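Local atomic coordinates of GH5 (Bacteroidetes bacterium AC2a, PDB entry 4YHE), a protein that probably hydrolyses beta-1,4-glucosidic bonds in cellulose, as a family 5 glycoside hydrolase built on a beta/alpha barrel. Residues A[10-15]-A[320-325]; A[86-91]-A[154-159]; A[192-197]-A[207-212]; A[313-318]-A[373-378]. All blocks are in the same frame, centred on the assembly; numbering follows the deposited sequence.

Interaction 1: residues A[10-15]-A[320-325]; sequences FGMSMG and AMRDRR
Met12 lays CG, SD and CE against Arg325 and Arg322. The snug half of the contact is with Arg325. There Met12 CG sits 3.6 Å from the carbonyl oxygen of Arg325, and Met12 SD lies 3.7 Å from Arg325 CB. SD rests equally close to Arg325 CG, so the sulfur is against the aliphatic foot of the arginine. The methionine chain then bends at its last torsion (chi3 98°). This brings CE to 3.6 Å from Arg322 NE. CE comes across the arginine chain and approaches the guanidinium obliquely.

Segment 10-15 belongs to helix 6-13, just before the first strand of the beta/alpha barrel. Segment 320-325 closes helix 304-323, the helix that leads into the last strand. It ends in a Schellman motif with Arg325, at positive phi (62°), as the C-prime residue. Arg325 N bonds back to Arg322 O at 2.8 Å. The turn leaves the Arg325 carbonyl beside Met12.

The other side is looser and partly exposed. No hydrogen bond joins the two segments. Arg325 runs extended, away from helix 6-13, and forms a salt bridge with Asp4. The polar end of Arg322 is held by Trp368 O and Asn371, with a cation-pi contact to the Trp368 ring.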
# COMPACT_ATOMS: atom_id res chain seq x y z
N PHE A 10 2.21 -1.52 -17.14
CA PHE A 10 2.98 -0.78 -16.12
C PHE A 10 2.67 -1.27 -14.69
O PHE A 10 3.60 -1.62 -13.95
CB PHE A 10 2.79 0.72 -16.18
CG PHE A 10 3.59 1.44 -15.14
CD1 PHE A 10 4.97 1.61 -15.31
CD2 PHE A 10 3.01 1.86 -13.94
CE1 PHE A 10 5.73 2.24 -14.33
CE2 PHE A 10 3.77 2.49 -12.96
CZ PHE A 10 5.12 2.67 -13.14
N GLY A 11 1.39 -1.32 -14.33
CA GLY A 11 0.96 -1.99 -13.08
C GLY A 11 1.59 -3.35 -12.83
O GLY A 11 2.16 -3.63 -11.74
N MET A 12 1.53 -4.22 -13.83
CA MET A 12 2.13 -5.55 -13.68
C MET A 12 3.62 -5.55 -13.46
O MET A 12 4.15 -6.47 -12.85
CB MET A 12 1.83 -6.45 -14.87
CG MET A 12 0.58 -7.25 -14.68
SD MET A 12 0.37 -8.27 -16.12
CE MET A 12 1.05 -9.80 -15.55
N SER A 13 4.28 -4.52 -13.95
CA SER A 13 5.74 -4.41 -13.87
C SER A 13 6.20 -4.20 -12.45
O SER A 13 7.37 -4.44 -12.14
CB SER A 13 6.25 -3.29 -14.80
OG SER A 13 6.13 -2.00 -14.24
N MET A 14 5.28 -3.74 -11.56
CA MET A 14 5.59 -3.67 -10.14
C MET A 14 5.68 -5.02 -9.47
O MET A 14 6.22 -5.10 -8.34
CB MET A 14 4.59 -2.74 -9.43
CG MET A 14 4.67 -1.33 -9.97
SD MET A 14 3.91 -0.06 -8.94
CE MET A 14 2.27 -0.69 -8.81
N GLY A 15 5.17 -6.08 -10.12
CA GLY A 15 5.24 -7.42 -9.65
C GLY A 15 4.81 -7.62 -8.19
O GLY A 15 3.72 -7.15 -7.78
N ALA A 320 -3.32 -15.72 -7.65
CA ALA A 320 -4.58 -15.12 -8.05
C ALA A 320 -4.42 -13.68 -8.56
O ALA A 320 -5.09 -13.26 -9.51
CB ALA A 320 -5.60 -15.20 -6.91
N MET A 321 -3.52 -12.90 -7.95
CA MET A 321 -3.25 -11.55 -8.37
C MET A 321 -2.59 -11.49 -9.75
O MET A 321 -3.04 -10.76 -10.62
CB MET A 321 -2.34 -10.83 -7.34
CG MET A 321 -3.03 -10.55 -6.01
SD MET A 321 -1.80 -10.11 -4.75
CE MET A 321 -2.86 -10.02 -3.29
N ARG A 322 -1.52 -12.26 -9.93
CA ARG A 322 -0.85 -12.34 -11.22
C ARG A 322 -1.85 -12.66 -12.35
O ARG A 322 -1.85 -11.99 -13.37
CB ARG A 322 0.22 -13.41 -11.16
CG ARG A 322 0.81 -13.82 -12.50
CD ARG A 322 1.61 -12.70 -13.16
NE ARG A 322 2.00 -13.07 -14.53
CZ ARG A 322 2.99 -13.89 -14.85
NH1 ARG A 322 3.79 -14.43 -13.94
NH2 ARG A 322 3.21 -14.15 -16.14
N ASP A 323 -2.70 -13.65 -12.11
CA ASP A 323 -3.68 -14.09 -13.11
C ASP A 323 -4.67 -13.00 -13.47
O ASP A 323 -5.22 -13.02 -14.56
CB ASP A 323 -4.39 -15.35 -12.65
CG ASP A 323 -3.48 -16.58 -12.66
OD1 ASP A 323 -2.42 -16.51 -13.29
OD2 ASP A 323 -3.80 -17.58 -12.00
N ARG A 324 -4.88 -12.05 -12.56
CA ARG A 324 -5.71 -10.88 -12.79
C ARG A 324 -4.92 -9.61 -13.13
O ARG A 324 -5.48 -8.53 -13.20
CB ARG A 324 -6.59 -10.66 -11.53
CG ARG A 324 -7.72 -11.67 -11.47
CD ARG A 324 -8.26 -11.99 -10.09
NE ARG A 324 -9.16 -13.14 -10.20
CZ ARG A 324 -8.76 -14.40 -10.32
NH1 ARG A 324 -7.46 -14.73 -10.26
NH2 ARG A 324 -9.66 -15.36 -10.47
N ARG A 325 -3.61 -9.76 -13.40
CA ARG A 325 -2.75 -8.62 -13.78
C ARG A 325 -2.62 -7.53 -12.71
O ARG A 325 -2.44 -6.35 -13.01
CB ARG A 325 -3.23 -8.03 -15.13
CG ARG A 325 -3.27 -9.13 -16.18
CD ARG A 325 -3.61 -8.65 -17.57
NE ARG A 325 -3.72 -9.85 -18.40
CZ ARG A 325 -3.46 -9.93 -19.70
NH1 ARG A 325 -3.10 -8.86 -20.40
NH2 ARG A 325 -3.59 -11.11 -20.30

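Interaction 2: residues A[86-91]-A[154-159]; sequences ELVHMA and GEWLVF
Trp156 and His89 form an offset edge-to-face pair. The edge of the indole points toward the face of the imidazole, with the planes at 73° and the centroids 5.8 Å apart. Two groups meet the Trp156 ring near its plane: His89 NE2, 4.0 Å from Trp156 CH2, and Val88 CG1, 3.7 Å from Trp156 CZ3. One indole face carries Leu157 CB, 3.7 Å above the plane, and Gly154 O, 4.3 Å above it, both toward the rim. A face of the His89 ring carries Val88 CG1, 4.1 Å above its plane and toward the rim. The Trp156 ring also stacks with His92.

The contact joins an outer helix of the beta/alpha barrel, 78-93, to the start of strand 157-160. That helix leads into strand 97-101, the neighbour of strand 157-160 in the barrel. Trp156 sits in a type I turn from Gly154 to Leu157, just before the strand. With chi1 at 55°, CG is tucked over the backbone, and the indole reaches out to the helix.

His89 is fixed at both ring nitrogens. ND1 bonds to Asp85 O and NE2 to Asp153 OD1. Oxygen acceptors at both nitrogens would be expected to favour the protonated imidazole. The bonds also hold the ring beside the indole edge. Deeper in, Val88 packs on Ile100 of strand 97-101 and on Leu157. Val88 CG1 comes 4.0 Å from Leu157 CD1.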
# COMPACT_ATOMS: atom_id res chain seq x y z
N GLU A 86 16.73 11.03 -1.20
CA GLU A 86 17.85 10.07 -1.14
C GLU A 86 17.39 8.62 -1.20
O GLU A 86 17.94 7.80 -1.94
CB GLU A 86 18.70 10.29 0.12
CG GLU A 86 19.68 11.45 0.01
CD GLU A 86 21.16 11.02 -0.09
OE1 GLU A 86 21.62 10.11 0.66
OE2 GLU A 86 21.88 11.62 -0.93
N LEU A 87 16.36 8.30 -0.42
CA LEU A 87 15.82 6.93 -0.41
C LEU A 87 15.29 6.50 -1.78
O LEU A 87 15.57 5.38 -2.25
CB LEU A 87 14.70 6.83 0.62
CG LEU A 87 15.16 6.96 2.08
CD1 LEU A 87 13.95 7.22 2.95
CD2 LEU A 87 15.91 5.71 2.50
N VAL A 88 14.52 7.40 -2.39
CA VAL A 88 13.97 7.20 -3.72
C VAL A 88 15.09 6.84 -4.69
O VAL A 88 14.99 5.91 -5.49
CB VAL A 88 13.22 8.48 -4.16
CG1 VAL A 88 13.01 8.57 -5.65
CG2 VAL A 88 11.88 8.57 -3.46
N HIS A 89 16.19 7.59 -4.61
CA HIS A 89 17.30 7.37 -5.55
C HIS A 89 18.17 6.17 -5.24
O HIS A 89 18.72 5.55 -6.16
CB HIS A 89 18.05 8.69 -5.77
CG HIS A 89 17.28 9.66 -6.61
ND1 HIS A 89 16.53 10.69 -6.07
CD2 HIS A 89 17.08 9.71 -7.95
CE1 HIS A 89 15.93 11.34 -7.05
NE2 HIS A 89 16.25 10.76 -8.20
N MET A 90 18.26 5.76 -3.96
CA MET A 90 18.85 4.44 -3.64
C MET A 90 18.04 3.30 -4.27
O MET A 90 18.60 2.37 -4.86
CB MET A 90 18.92 4.20 -2.13
CG MET A 90 19.80 5.16 -1.33
SD MET A 90 19.64 4.83 0.43
CE MET A 90 20.80 5.99 1.16
N ALA A 91 16.72 3.38 -4.11
CA ALA A 91 15.81 2.41 -4.70
C ALA A 91 15.99 2.33 -6.24
O ALA A 91 16.05 1.23 -6.80
CB ALA A 91 14.37 2.77 -4.37
N GLY A 154 11.56 10.10 -13.85
CA GLY A 154 10.59 9.55 -14.79
C GLY A 154 9.62 8.56 -14.20
O GLY A 154 9.29 8.62 -12.99
N GLU A 155 9.12 7.65 -15.05
CA GLU A 155 7.91 6.89 -14.68
C GLU A 155 8.18 5.68 -13.77
O GLU A 155 7.24 5.00 -13.38
CB GLU A 155 7.05 6.54 -15.90
CG GLU A 155 7.54 5.41 -16.75
CD GLU A 155 6.58 5.08 -17.90
OE1 GLU A 155 5.89 5.98 -18.46
OE2 GLU A 155 6.55 3.89 -18.24
N TRP A 156 9.46 5.41 -13.48
CA TRP A 156 9.83 4.48 -12.43
C TRP A 156 9.42 5.01 -11.04
O TRP A 156 9.32 4.23 -10.12
CB TRP A 156 11.34 4.15 -12.42
CG TRP A 156 12.21 5.35 -12.35
CD1 TRP A 156 12.76 6.04 -13.40
CD2 TRP A 156 12.62 6.04 -11.16
NE1 TRP A 156 13.47 7.12 -12.93
CE2 TRP A 156 13.41 7.14 -11.56
CE3 TRP A 156 12.39 5.84 -9.78
CZ2 TRP A 156 13.98 8.02 -10.65
CZ3 TRP A 156 12.96 6.72 -8.88
CH2 TRP A 156 13.74 7.80 -9.31
N LEU A 157 9.15 6.31 -10.91
CA LEU A 157 8.70 6.93 -9.65
C LEU A 157 7.18 7.21 -9.73
O LEU A 157 6.74 7.98 -10.57
CB LEU A 157 9.46 8.22 -9.36
CG LEU A 157 9.05 9.02 -8.11
CD1 LEU A 157 9.20 8.15 -6.87
CD2 LEU A 157 9.85 10.29 -7.96
N VAL A 158 6.43 6.56 -8.84
CA VAL A 158 4.97 6.66 -8.75
C VAL A 158 4.60 7.47 -7.51
O VAL A 158 5.21 7.31 -6.46
CB VAL A 158 4.34 5.25 -8.59
CG1 VAL A 158 2.82 5.32 -8.40
CG2 VAL A 158 4.68 4.32 -9.75
N PHE A 159 3.65 8.38 -7.66
CA PHE A 159 3.10 9.10 -6.52
C PHE A 159 1.76 8.46 -6.14
O PHE A 159 0.90 8.28 -7.01
CB PHE A 159 2.84 10.57 -6.82
CG PHE A 159 4.07 11.40 -7.06
CD1 PHE A 159 5.33 10.95 -6.77
CD2 PHE A 159 3.93 12.69 -7.56
CE1 PHE A 159 6.43 11.75 -7.00
CE2 PHE A 159 5.02 13.51 -7.79
CZ PHE A 159 6.28 13.03 -7.51

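Interaction 3: residues A[192-197]-A[207-212]; sequences VCVDAI and RYIGVP
Ile197 and Ile209 reach toward each other, tip to tip, between a helix and a barrel strand. They belong to one beta-alpha-beta crossover of the beta/alpha barrel: strand 157-160, helix 181-199, strand 209-212. The helix runs antiparallel to the strand that follows it, at 167°, and the axes of the short segments come within 10.1 Å.

The bumps are branched side chains only. On the helix, Val194 and Ile197 are one turn apart. On the strand, Ile209 and Val211 alternate with Gly210, which takes no part. Ile209 is extended beyond CG1 (chi2 170°), so its CD1 forms a knob well clear of the strand. This knob rests against the branch point of Ile197. It is 3.7 Å from Ile197 CG2, 4.0 Å from Ile197 CB and 4.1 Å from Ile197 CD1.

Val194 sits over the notch between Ile209 and Val211, with its CG2 4.3 Å from Ile209 CG2. The fit here is looser than at the isoleucine pair. No hydrogen bond crosses, and all four side chains are buried. Neighbouring elements close the sides: Trp143 of helix 129-149 lies on Ile197, and Leu236 of strand 236-242 touches both Val194 and Ile209. On the other wall of the notch, Val194 CG2 meets Val211 CG1 at 4.2 Å.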
# COMPACT_ATOMS: atom_id res chain seq x y z
N VAL A 192 -7.89 16.93 -6.14
CA VAL A 192 -6.98 18.00 -5.74
C VAL A 192 -5.50 17.54 -5.77
O VAL A 192 -4.64 18.26 -6.27
CB VAL A 192 -7.41 18.55 -4.38
CG1 VAL A 192 -6.30 19.27 -3.65
CG2 VAL A 192 -8.62 19.49 -4.58
N CYS A 193 -5.22 16.32 -5.31
CA CYS A 193 -3.86 15.79 -5.34
C CYS A 193 -3.38 15.61 -6.77
O CYS A 193 -2.27 16.03 -7.09
CB CYS A 193 -3.73 14.49 -4.52
SG CYS A 193 -4.01 14.76 -2.76
N VAL A 194 -4.20 14.99 -7.61
CA VAL A 194 -3.87 14.80 -9.02
C VAL A 194 -3.62 16.18 -9.71
O VAL A 194 -2.62 16.35 -10.40
CB VAL A 194 -4.98 14.00 -9.76
CG1 VAL A 194 -4.74 14.00 -11.27
CG2 VAL A 194 -5.05 12.57 -9.24
N ASP A 195 -4.49 17.14 -9.47
CA ASP A 195 -4.34 18.47 -10.05
C ASP A 195 -2.94 19.03 -9.68
O ASP A 195 -2.17 19.44 -10.56
CB ASP A 195 -5.43 19.42 -9.52
CG ASP A 195 -6.84 19.10 -10.08
OD1 ASP A 195 -7.01 18.28 -11.02
OD2 ASP A 195 -7.78 19.69 -9.53
N ALA A 196 -2.63 19.02 -8.39
CA ALA A 196 -1.34 19.51 -7.87
C ALA A 196 -0.13 18.83 -8.51
O ALA A 196 0.84 19.49 -8.91
CB ALA A 196 -1.28 19.35 -6.36
N ILE A 197 -0.18 17.51 -8.61
CA ILE A 197 0.91 16.74 -9.20
C ILE A 197 1.13 17.14 -10.66
O ILE A 197 2.27 17.39 -11.10
CB ILE A 197 0.67 15.24 -9.03
CG1 ILE A 197 0.76 14.88 -7.53
CG2 ILE A 197 1.68 14.42 -9.83
CD1 ILE A 197 0.18 13.52 -7.14
N ARG A 207 3.52 11.02 -15.18
CA ARG A 207 3.79 10.09 -14.09
C ARG A 207 2.52 9.29 -13.78
O ARG A 207 1.41 9.85 -13.81
CB ARG A 207 4.20 10.88 -12.83
CG ARG A 207 4.58 10.02 -11.64
CD ARG A 207 5.10 10.80 -10.43
NE ARG A 207 6.06 11.87 -10.71
CZ ARG A 207 7.27 11.73 -11.25
NH1 ARG A 207 7.75 10.55 -11.60
NH2 ARG A 207 8.02 12.81 -11.45
N TYR A 208 2.67 8.01 -13.47
CA TYR A 208 1.58 7.23 -12.89
C TYR A 208 1.25 7.71 -11.49
O TYR A 208 2.15 7.92 -10.68
CB TYR A 208 1.91 5.77 -12.87
CG TYR A 208 1.86 5.20 -14.25
CD1 TYR A 208 0.65 4.82 -14.81
CD2 TYR A 208 3.01 5.07 -15.01
CE1 TYR A 208 0.59 4.31 -16.10
CE2 TYR A 208 2.96 4.56 -16.30
CZ TYR A 208 1.74 4.19 -16.84
OH TYR A 208 1.65 3.66 -18.10
N ILE A 209 -0.03 7.91 -11.23
CA ILE A 209 -0.48 8.31 -9.91
C ILE A 209 -1.47 7.28 -9.35
O ILE A 209 -2.49 6.98 -9.99
CB ILE A 209 -1.17 9.65 -9.95
CG1 ILE A 209 -0.23 10.75 -10.48
CG2 ILE A 209 -1.71 10.00 -8.58
CD1 ILE A 209 -0.95 12.05 -10.75
N GLY A 210 -1.17 6.74 -8.17
CA GLY A 210 -2.06 5.81 -7.47
C GLY A 210 -3.06 6.58 -6.64
O GLY A 210 -2.69 7.49 -5.92
N VAL A 211 -4.33 6.21 -6.75
CA VAL A 211 -5.38 6.83 -5.94
C VAL A 211 -6.17 5.74 -5.18
O VAL A 211 -6.53 4.70 -5.74
CB VAL A 211 -6.34 7.70 -6.76
CG1 VAL A 211 -5.64 8.91 -7.31
CG2 VAL A 211 -7.01 6.92 -7.89
N PRO A 212 -6.46 6.00 -3.88
CA PRO A 212 -7.17 4.98 -3.11
C PRO A 212 -8.61 5.32 -2.85
O PRO A 212 -8.99 6.51 -2.95
CB PRO A 212 -6.42 4.98 -1.79
CG PRO A 212 -6.05 6.39 -1.59
CD PRO A 212 -5.76 6.93 -2.98

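Interaction 4: residues A[313-318]-A[373-378]; sequences YFRYIC and PNYTLQ
Leu377 sets a methyl group over the face of Tyr316. Leu377 CD1 is 3.7 Å from the centroid of the Tyr316 ring and only 12° off the ring normal, a clear CH-pi contact. The pair joins helix 304-323, an outer helix of the beta/alpha barrel, to the short helix 377-382 near the C-terminus of the chain.

The torsions explain the fit. Tyr316 places its CG opposite its own backbone N (chi1 -166°), and its ring turns one face to the C-terminal segment. Leu377 adopts an uncommon first torsion, chi1 -143°, away from the usual staggered positions. Together with chi2, this spreads the two methyls along the ring. Leu377 CD1 lies over the centre and also comes 3.4 Å from Tyr316 O, while CD2 lies 3.7 Å from Tyr316 OH. The branch carbon CG of Leu377 is close too, 3.5 Å from Tyr316 CE1. The leucine chain runs crosswise to the tyrosine. Ile380 and Tyr381 of helix 377-382 also touch Tyr316.

A second, looser touch lies beside it. The first torsion of Tyr375 puts CG on the far side from the backbone N and carries the ring toward helix 304-323. Its hydroxyl hydrogen-bonds Ser367. Ser367 OG also bonds Arg315 O, so one serine links both segments. Thr376, between the two touching residues, is the N-cap of helix 377-382. Tyr375 approaches the aliphatic part of Arg315: Tyr375 OH lies 4.1 Å from Arg315 CB.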
# COMPACT_ATOMS: atom_id res chain seq x y z
N TYR A 313 -1.02 -19.32 2.01
CA TYR A 313 -1.75 -18.09 1.76
C TYR A 313 -1.06 -17.18 0.74
O TYR A 313 -1.69 -16.74 -0.21
CB TYR A 313 -1.98 -17.42 3.10
CG TYR A 313 -2.59 -16.05 3.11
CD1 TYR A 313 -3.98 -15.88 3.06
CD2 TYR A 313 -1.81 -14.93 3.27
CE1 TYR A 313 -4.55 -14.62 3.16
CE2 TYR A 313 -2.37 -13.66 3.37
CZ TYR A 313 -3.74 -13.51 3.31
OH TYR A 313 -4.29 -12.26 3.42
N PHE A 314 0.25 -16.95 0.89
CA PHE A 314 0.98 -16.13 -0.02
C PHE A 314 0.99 -16.76 -1.43
O PHE A 314 0.74 -16.09 -2.40
CB PHE A 314 2.42 -15.91 0.47
CG PHE A 314 2.55 -15.04 1.74
CD1 PHE A 314 1.64 -14.05 2.04
CD2 PHE A 314 3.61 -15.22 2.58
CE1 PHE A 314 1.79 -13.27 3.18
CE2 PHE A 314 3.79 -14.44 3.70
CZ PHE A 314 2.88 -13.46 4.00
N ARG A 315 1.30 -18.04 -1.54
CA ARG A 315 1.32 -18.64 -2.86
C ARG A 315 -0.01 -18.48 -3.56
O ARG A 315 -0.08 -18.04 -4.69
CB ARG A 315 1.68 -20.11 -2.80
CG ARG A 315 3.09 -20.39 -2.38
CD ARG A 315 3.46 -21.83 -2.78
NE ARG A 315 2.62 -22.84 -2.11
CZ ARG A 315 2.76 -23.22 -0.84
NH1 ARG A 315 3.70 -22.70 -0.07
NH2 ARG A 315 1.94 -24.15 -0.34
N TYR A 316 -1.07 -18.82 -2.86
CA TYR A 316 -2.41 -18.79 -3.46
C TYR A 316 -2.83 -17.37 -3.87
O TYR A 316 -3.21 -17.13 -5.02
CB TYR A 316 -3.42 -19.40 -2.50
CG TYR A 316 -4.75 -19.72 -3.14
CD1 TYR A 316 -4.97 -20.95 -3.76
CD2 TYR A 316 -5.79 -18.79 -3.15
CE1 TYR A 316 -6.15 -21.22 -4.41
CE2 TYR A 316 -7.00 -19.07 -3.77
CZ TYR A 316 -7.18 -20.31 -4.38
OH TYR A 316 -8.37 -20.63 -4.99
N ILE A 317 -2.82 -16.42 -2.93
CA ILE A 317 -3.32 -15.09 -3.26
C ILE A 317 -2.46 -14.35 -4.30
O ILE A 317 -2.99 -13.64 -5.15
CB ILE A 317 -3.55 -14.20 -2.01
CG1 ILE A 317 -2.26 -13.72 -1.39
CG2 ILE A 317 -4.45 -14.95 -1.00
CD1 ILE A 317 -2.48 -12.84 -0.15
N CYS A 318 -1.14 -14.53 -4.24
CA CYS A 318 -0.25 -13.89 -5.17
C CYS A 318 -0.41 -14.48 -6.59
O CYS A 318 -0.25 -13.78 -7.57
CB CYS A 318 1.19 -13.98 -4.68
SG CYS A 318 1.45 -12.99 -3.14
N PRO A 373 2.32 -22.52 -17.57
CA PRO A 373 0.86 -22.61 -17.63
C PRO A 373 0.25 -23.80 -16.86
O PRO A 373 -0.95 -23.81 -16.59
CB PRO A 373 0.57 -22.66 -19.14
CG PRO A 373 1.81 -23.30 -19.71
CD PRO A 373 2.96 -22.81 -18.87
N ASN A 374 1.08 -24.77 -16.47
CA ASN A 374 0.63 -25.81 -15.57
C ASN A 374 0.62 -25.48 -14.07
O ASN A 374 0.14 -26.28 -13.25
CB ASN A 374 1.50 -27.02 -15.81
CG ASN A 374 1.46 -27.41 -17.28
OD1 ASN A 374 0.51 -28.05 -17.75
ND2 ASN A 374 2.45 -26.94 -18.02
N TYR A 375 1.24 -24.37 -13.72
CA TYR A 375 1.18 -23.83 -12.36
C TYR A 375 -0.07 -22.97 -12.32
O TYR A 375 -0.16 -21.95 -12.99
CB TYR A 375 2.44 -23.01 -12.05
CG TYR A 375 2.48 -22.41 -10.64
CD1 TYR A 375 2.80 -23.20 -9.54
CD2 TYR A 375 2.19 -21.06 -10.42
CE1 TYR A 375 2.83 -22.66 -8.25
CE2 TYR A 375 2.20 -20.53 -9.11
CZ TYR A 375 2.51 -21.33 -8.05
OH TYR A 375 2.59 -20.83 -6.75
N THR A 376 -1.05 -23.43 -11.56
CA THR A 376 -2.35 -22.83 -11.56
C THR A 376 -2.85 -22.67 -10.13
O THR A 376 -2.32 -23.26 -9.18
CB THR A 376 -3.38 -23.74 -12.29
OG1 THR A 376 -3.53 -24.94 -11.55
CG2 THR A 376 -2.90 -24.11 -13.70
N LEU A 377 -3.94 -21.96 -10.00
CA LEU A 377 -4.57 -21.80 -8.71
C LEU A 377 -4.96 -23.19 -8.17
O LEU A 377 -4.74 -23.50 -7.00
CB LEU A 377 -5.77 -20.90 -8.86
CG LEU A 377 -5.98 -19.97 -7.69
CD1 LEU A 377 -4.68 -19.31 -7.21
CD2 LEU A 377 -7.06 -18.95 -8.02
N GLN A 378 -5.49 -24.04 -9.05
CA GLN A 378 -5.84 -25.41 -8.67
C GLN A 378 -4.65 -26.21 -8.14
O GLN A 378 -4.79 -26.91 -7.15
CB GLN A 378 -6.54 -26.17 -9.83
CG GLN A 378 -7.15 -27.48 -9.35
CD GLN A 378 -8.38 -27.29 -8.47
OE1 GLN A 378 -9.28 -26.48 -8.79
NE2 GLN A 378 -8.45 -28.04 -7.37

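In the fold
Interaction 3 is the buried contact of the four, and interaction 1 lies at the surface. Interactions 2 and 4 are partly buried. Interactions 2 and 3 each set an outer helix against a barrel strand or, in interaction 2, also the turn leading into it. Their strands, 157-160 and 209-212, are neighbours joined by a backbone hydrogen bond from Gly210 N to Phe159 O. Interactions 1 and 4 share helix 304-323. One meets its C-terminal end, the other its middle. The chemistry differs with place: interaction 3 is purely aliphatic, 2 and 4 add aromatic rings, and 1 sets a methionine against arginines. Phe10 ties interaction 1 to 2 and 3 by packing on Glu155, Val158 and Tyr208.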